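Local coordinates for solute carrier family 15 member 1 (Mus musculus, PDB 5A9D), which takes up di- and tripeptides together with protons in the small intestine, the part modelled being its extracellular domain, at residues G2-G13 against F65-W76. Sequence-based numbering, arbitrary orientation.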
loop_
_atom_site.group_PDB
_atom_site.type_symbol
_atom_site.label_atom_id
_atom_site.label_comp_id
_atom_site.label_asym_id
_atom_site.label_seq_id
_atom_site.Cartn_x
_atom_site.Cartn_y
_atom_site.Cartn_z
ATOM N N GLY A 2 7.832 14.997 3.041
ATOM C CA GLY A 2 7.106 16.190 2.594
ATOM C C GLY A 2 7.178 16.300 1.086
ATOM O O GLY A 2 6.254 15.892 0.389
ATOM N N ASN A 3 8.355 16.717 0.587
ATOM C CA ASN A 3 8.713 16.875 -0.825
ATOM C C ASN A 3 9.811 15.830 -1.220
ATOM O O ASN A 3 10.166 15.718 -2.414
ATOM C CB ASN A 3 9.202 18.342 -1.029
ATOM C CG ASN A 3 9.869 18.721 -2.341
ATOM O OD1 ASN A 3 11.039 19.145 -2.376
ATOM N ND2 ASN A 3 9.114 18.684 -3.429
ATOM N N GLN A 4 10.354 15.079 -0.223
ATOM C CA GLN A 4 11.435 14.126 -0.510
ATOM C C GLN A 4 10.934 12.684 -0.752
ATOM O O GLN A 4 9.953 12.225 -0.156
ATOM C CB GLN A 4 12.582 14.175 0.521
ATOM C CG GLN A 4 12.317 13.486 1.866
ATOM C CD GLN A 4 13.487 13.512 2.835
ATOM O OE1 GLN A 4 13.877 12.482 3.417
ATOM N NE2 GLN A 4 14.102 14.683 3.009
ATOM N N VAL A 5 11.564 12.036 -1.709
ATOM C CA VAL A 5 11.258 10.677 -2.134
ATOM C C VAL A 5 12.442 9.806 -1.683
ATOM O O VAL A 5 13.597 10.180 -1.905
ATOM C CB VAL A 5 11.039 10.662 -3.677
ATOM C CG1 VAL A 5 11.110 9.247 -4.252
ATOM C CG2 VAL A 5 9.695 11.308 -4.029
ATOM N N GLN A 6 12.162 8.711 -0.960
ATOM C CA GLN A 6 13.224 7.804 -0.521
ATOM C C GLN A 6 13.138 6.541 -1.364
ATOM O O GLN A 6 12.049 5.990 -1.564
ATOM C CB GLN A 6 13.143 7.498 0.970
ATOM C CG GLN A 6 13.687 8.620 1.880
ATOM C CD GLN A 6 13.540 8.308 3.361
ATOM O OE1 GLN A 6 13.498 7.157 3.771
ATOM N NE2 GLN A 6 13.430 9.319 4.218
ATOM N N ILE A 7 14.281 6.130 -1.936
ATOM C CA ILE A 7 14.368 4.956 -2.802
ATOM C C ILE A 7 15.542 4.059 -2.397
ATOM O O ILE A 7 16.680 4.504 -2.329
ATOM C CB ILE A 7 14.488 5.348 -4.312
ATOM C CG1 ILE A 7 13.397 6.361 -4.732
ATOM C CG2 ILE A 7 14.481 4.086 -5.224
ATOM C CD1 ILE A 7 13.618 7.105 -6.087
ATOM N N LYS A 8 15.248 2.777 -2.240
ATOM C CA LYS A 8 16.217 1.711 -1.974
ATOM C C LYS A 8 16.168 0.843 -3.223
ATOM O O LYS A 8 15.099 0.660 -3.790
ATOM C CB LYS A 8 15.774 0.901 -0.739
ATOM C CG LYS A 8 16.545 -0.372 -0.446
ATOM C CD LYS A 8 15.556 -1.347 0.125
ATOM C CE LYS A 8 15.912 -1.817 1.493
ATOM N NZ LYS A 8 14.733 -2.424 2.140
ATOM N N VAL A 9 17.303 0.345 -3.680
ATOM C CA VAL A 9 17.315 -0.525 -4.869
ATOM C C VAL A 9 17.627 -1.943 -4.413
ATOM O O VAL A 9 18.535 -2.132 -3.620
ATOM C CB VAL A 9 18.312 -0.054 -5.954
ATOM C CG1 VAL A 9 18.211 -0.929 -7.230
ATOM C CG2 VAL A 9 18.104 1.424 -6.285
ATOM N N LEU A 10 16.863 -2.932 -4.901
ATOM C CA LEU A 10 17.112 -4.327 -4.602
ATOM C C LEU A 10 17.182 -5.068 -5.935
ATOM O O LEU A 10 16.214 -5.119 -6.700
ATOM C CB LEU A 10 16.031 -4.899 -3.628
ATOM C CG LEU A 10 15.912 -6.433 -3.448
ATOM C CD1 LEU A 10 17.182 -7.051 -2.861
ATOM C CD2 LEU A 10 14.737 -6.797 -2.537
ATOM N N ASN A 11 18.360 -5.590 -6.224
ATOM C CA ASN A 11 18.650 -6.359 -7.416
ATOM C C ASN A 11 18.317 -7.813 -7.140
ATOM O O ASN A 11 19.040 -8.484 -6.402
ATOM C CB ASN A 11 20.123 -6.191 -7.795
ATOM C CG ASN A 11 20.483 -6.881 -9.081
ATOM O OD1 ASN A 11 19.692 -7.607 -9.660
ATOM N ND2 ASN A 11 21.695 -6.685 -9.543
ATOM N N ILE A 12 17.229 -8.299 -7.753
ATOM C CA ILE A 12 16.729 -9.666 -7.601
ATOM C C ILE A 12 16.965 -10.524 -8.860
ATOM O O ILE A 12 16.398 -11.612 -8.970
ATOM C CB ILE A 12 15.246 -9.689 -7.134
ATOM C CG1 ILE A 12 14.291 -9.002 -8.145
ATOM C CG2 ILE A 12 15.119 -9.081 -5.753
ATOM C CD1 ILE A 12 12.796 -9.197 -7.831
ATOM N N GLY A 13 17.803 -10.033 -9.776
ATOM C CA GLY A 13 18.173 -10.754 -10.997
ATOM C C GLY A 13 19.431 -11.577 -10.787
ATOM O O GLY A 13 19.857 -11.757 -9.648
ATOM N N PHE A 65 6.572 7.720 -8.158
ATOM C CA PHE A 65 7.157 7.947 -6.845
ATOM C C PHE A 65 6.361 9.012 -6.132
ATOM O O PHE A 65 6.093 10.056 -6.708
ATOM C CB PHE A 65 8.625 8.323 -6.916
ATOM C CG PHE A 65 9.493 7.240 -7.494
ATOM C CD1 PHE A 65 9.913 6.172 -6.713
ATOM C CD2 PHE A 65 9.894 7.289 -8.825
ATOM C CE1 PHE A 65 10.716 5.167 -7.255
ATOM C CE2 PHE A 65 10.679 6.281 -9.368
ATOM C CZ PHE A 65 11.109 5.238 -8.579
ATOM N N GLU A 66 5.948 8.745 -4.903
ATOM C CA GLU A 66 5.186 9.699 -4.109
ATOM C C GLU A 66 6.089 10.433 -3.141
ATOM O O GLU A 66 6.882 9.807 -2.427
ATOM C CB GLU A 66 4.061 9.005 -3.332
ATOM C CG GLU A 66 2.973 8.398 -4.182
ATOM C CD GLU A 66 1.714 8.120 -3.387
ATOM O OE1 GLU A 66 1.655 7.074 -2.701
ATOM O OE2 GLU A 66 0.832 9.013 -3.370
ATOM N N GLN A 67 5.945 11.751 -3.067
ATOM C CA GLN A 67 6.748 12.510 -2.097
ATOM C C GLN A 67 6.282 12.191 -0.668
ATOM O O GLN A 67 5.114 11.855 -0.452
ATOM C CB GLN A 67 6.760 14.026 -2.387
ATOM C CG GLN A 67 5.388 14.625 -2.679
ATOM C CD GLN A 67 5.510 15.909 -3.439
ATOM O OE1 GLN A 67 6.034 16.902 -2.939
ATOM N NE2 GLN A 67 4.983 15.939 -4.651
ATOM N N GLY A 68 7.240 12.185 0.257
ATOM C CA GLY A 68 7.003 11.848 1.653
ATOM C C GLY A 68 6.981 10.354 1.903
ATOM O O GLY A 68 6.720 9.921 3.033
ATOM N N HIS A 69 7.261 9.545 0.840
ATOM C CA HIS A 69 7.238 8.092 0.922
ATOM C C HIS A 69 8.539 7.410 0.569
ATOM O O HIS A 69 9.345 7.952 -0.193
ATOM C CB HIS A 69 6.112 7.526 0.036
ATOM C CG HIS A 69 4.744 7.916 0.501
ATOM N ND1 HIS A 69 4.267 9.221 0.354
ATOM C CD2 HIS A 69 3.783 7.163 1.079
ATOM C CE1 HIS A 69 3.052 9.218 0.875
ATOM N NE2 HIS A 69 2.718 8.002 1.313
ATOM N N ARG A 70 8.738 6.212 1.118
ATOM C CA ARG A 70 9.847 5.323 0.809
ATOM C C ARG A 70 9.376 4.340 -0.238
ATOM O O ARG A 70 8.191 4.032 -0.323
ATOM C CB ARG A 70 10.318 4.514 2.014
ATOM C CG ARG A 70 11.059 5.289 3.038
ATOM C CD ARG A 70 11.289 4.382 4.203
ATOM N NE ARG A 70 12.097 5.038 5.217
ATOM C CZ ARG A 70 12.339 4.530 6.418
ATOM N NH1 ARG A 70 11.867 3.328 6.748
ATOM N NH2 ARG A 70 13.068 5.207 7.293
ATOM N N HIS A 71 10.319 3.843 -1.024
ATOM C CA HIS A 71 10.038 2.902 -2.080
ATOM C C HIS A 71 11.179 1.924 -2.200
ATOM O O HIS A 71 12.332 2.289 -1.974
ATOM C CB HIS A 71 9.916 3.636 -3.432
ATOM C CG HIS A 71 8.978 4.811 -3.426
ATOM N ND1 HIS A 71 9.368 6.042 -2.900
ATOM C CD2 HIS A 71 7.711 4.913 -3.896
ATOM C CE1 HIS A 71 8.310 6.832 -3.023
ATOM N NE2 HIS A 71 7.298 6.205 -3.634
ATOM N N THR A 72 10.874 0.706 -2.657
ATOM C CA THR A 72 11.905 -0.257 -3.013
ATOM C C THR A 72 11.801 -0.405 -4.517
ATOM O O THR A 72 10.759 -0.819 -5.014
ATOM C CB THR A 72 11.744 -1.601 -2.294
ATOM O OG1 THR A 72 12.089 -1.383 -0.945
ATOM C CG2 THR A 72 12.683 -2.712 -2.860
ATOM N N LEU A 73 12.870 -0.047 -5.229
ATOM C CA LEU A 73 12.952 -0.245 -6.651
ATOM C C LEU A 73 13.529 -1.653 -6.871
ATOM O O LEU A 73 14.736 -1.896 -6.660
ATOM C CB LEU A 73 13.804 0.848 -7.338
ATOM C CG LEU A 73 14.014 0.702 -8.878
ATOM C CD1 LEU A 73 12.684 0.812 -9.670
ATOM C CD2 LEU A 73 15.018 1.732 -9.392
ATOM N N LEU A 74 12.658 -2.600 -7.245
ATOM C CA LEU A 74 13.105 -3.960 -7.532
ATOM C C LEU A 74 13.628 -3.937 -8.955
ATOM O O LEU A 74 12.968 -3.359 -9.807
ATOM C CB LEU A 74 11.955 -4.985 -7.441
ATOM C CG LEU A 74 11.326 -5.270 -6.081
ATOM C CD1 LEU A 74 10.166 -6.229 -6.248
ATOM C CD2 LEU A 74 12.334 -5.907 -5.126
ATOM N N VAL A 75 14.846 -4.481 -9.199
ATOM C CA VAL A 75 15.438 -4.554 -10.548
ATOM C C VAL A 75 15.873 -6.007 -10.838
ATOM O O VAL A 75 16.313 -6.716 -9.920
ATOM C CB VAL A 75 16.580 -3.518 -10.822
ATOM C CG1 VAL A 75 16.072 -2.073 -10.704
ATOM C CG2 VAL A 75 17.792 -3.730 -9.901
ATOM N N TRP A 76 15.741 -6.451 -12.090
ATOM C CA TRP A 76 16.148 -7.791 -12.524
ATOM C C TRP A 76 16.458 -7.794 -14.021
ATOM O O TRP A 76 16.091 -6.855 -14.727
ATOM C CB TRP A 76 15.150 -8.905 -12.109
ATOM C CG TRP A 76 13.783 -8.825 -12.724
ATOM C CD1 TRP A 76 13.312 -9.572 -13.763
ATOM C CD2 TRP A 76 12.670 -8.036 -12.260
ATOM N NE1 TRP A 76 11.988 -9.287 -13.988
ATOM C CE2 TRP A 76 11.576 -8.323 -13.101
ATOM C CE3 TRP A 76 12.506 -7.084 -11.232
ATOM C CZ2 TRP A 76 10.342 -7.680 -12.974
ATOM C CZ3 TRP A 76 11.282 -6.462 -11.085
ATOM C CH2 TRP A 76 10.216 -6.745 -11.962
#
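H71 grips the carbonyl of Q6 with two bonds near the N-terminal start of the parallel pairing of strands 4-11 and 69-76. H71 ND1 donates to Q6 O at 3.0 Å with that oxygen in the ring plane, and a weak bond comes from H71 N. With CG anti to its carbonyl carbon (chi1 -51°), the imidazole turns back along its strand; its NE2 accepts from E66 N, so both ring nitrogens are held. F65 CD1 sits 3.6 Å above the H71 ring centre, and I7 CD1 lies over a face of the F65 ring, 4.0 Å from its centroid (CH-pi). With an alanine at H71, E66 N would probably lose its acceptor, Q6 O would keep just the weak backbone bond from this residue, and a gap would open at the F65 ring edge. This tightly packed face, continued by V9, L73 and V75, is closed by V19. The other face is more polar and covered by the second subunit, whose P186 O takes R70 NH1: R70 NE gives 2.9 Å to Q6 OE1, Q6 NE2 reaches Q4 OE1, and L10 CD2 meets L74 CD2 at 3.6 Å. Looser is the N-terminal end, where G2 and N3 are poorly ordered and partly exposed. Ladder bonds such as L73 N to K8 O (2.7 Å) join the strands at the centre of a four-stranded sheet, one layer of an immunoglobulin-like beta sandwich.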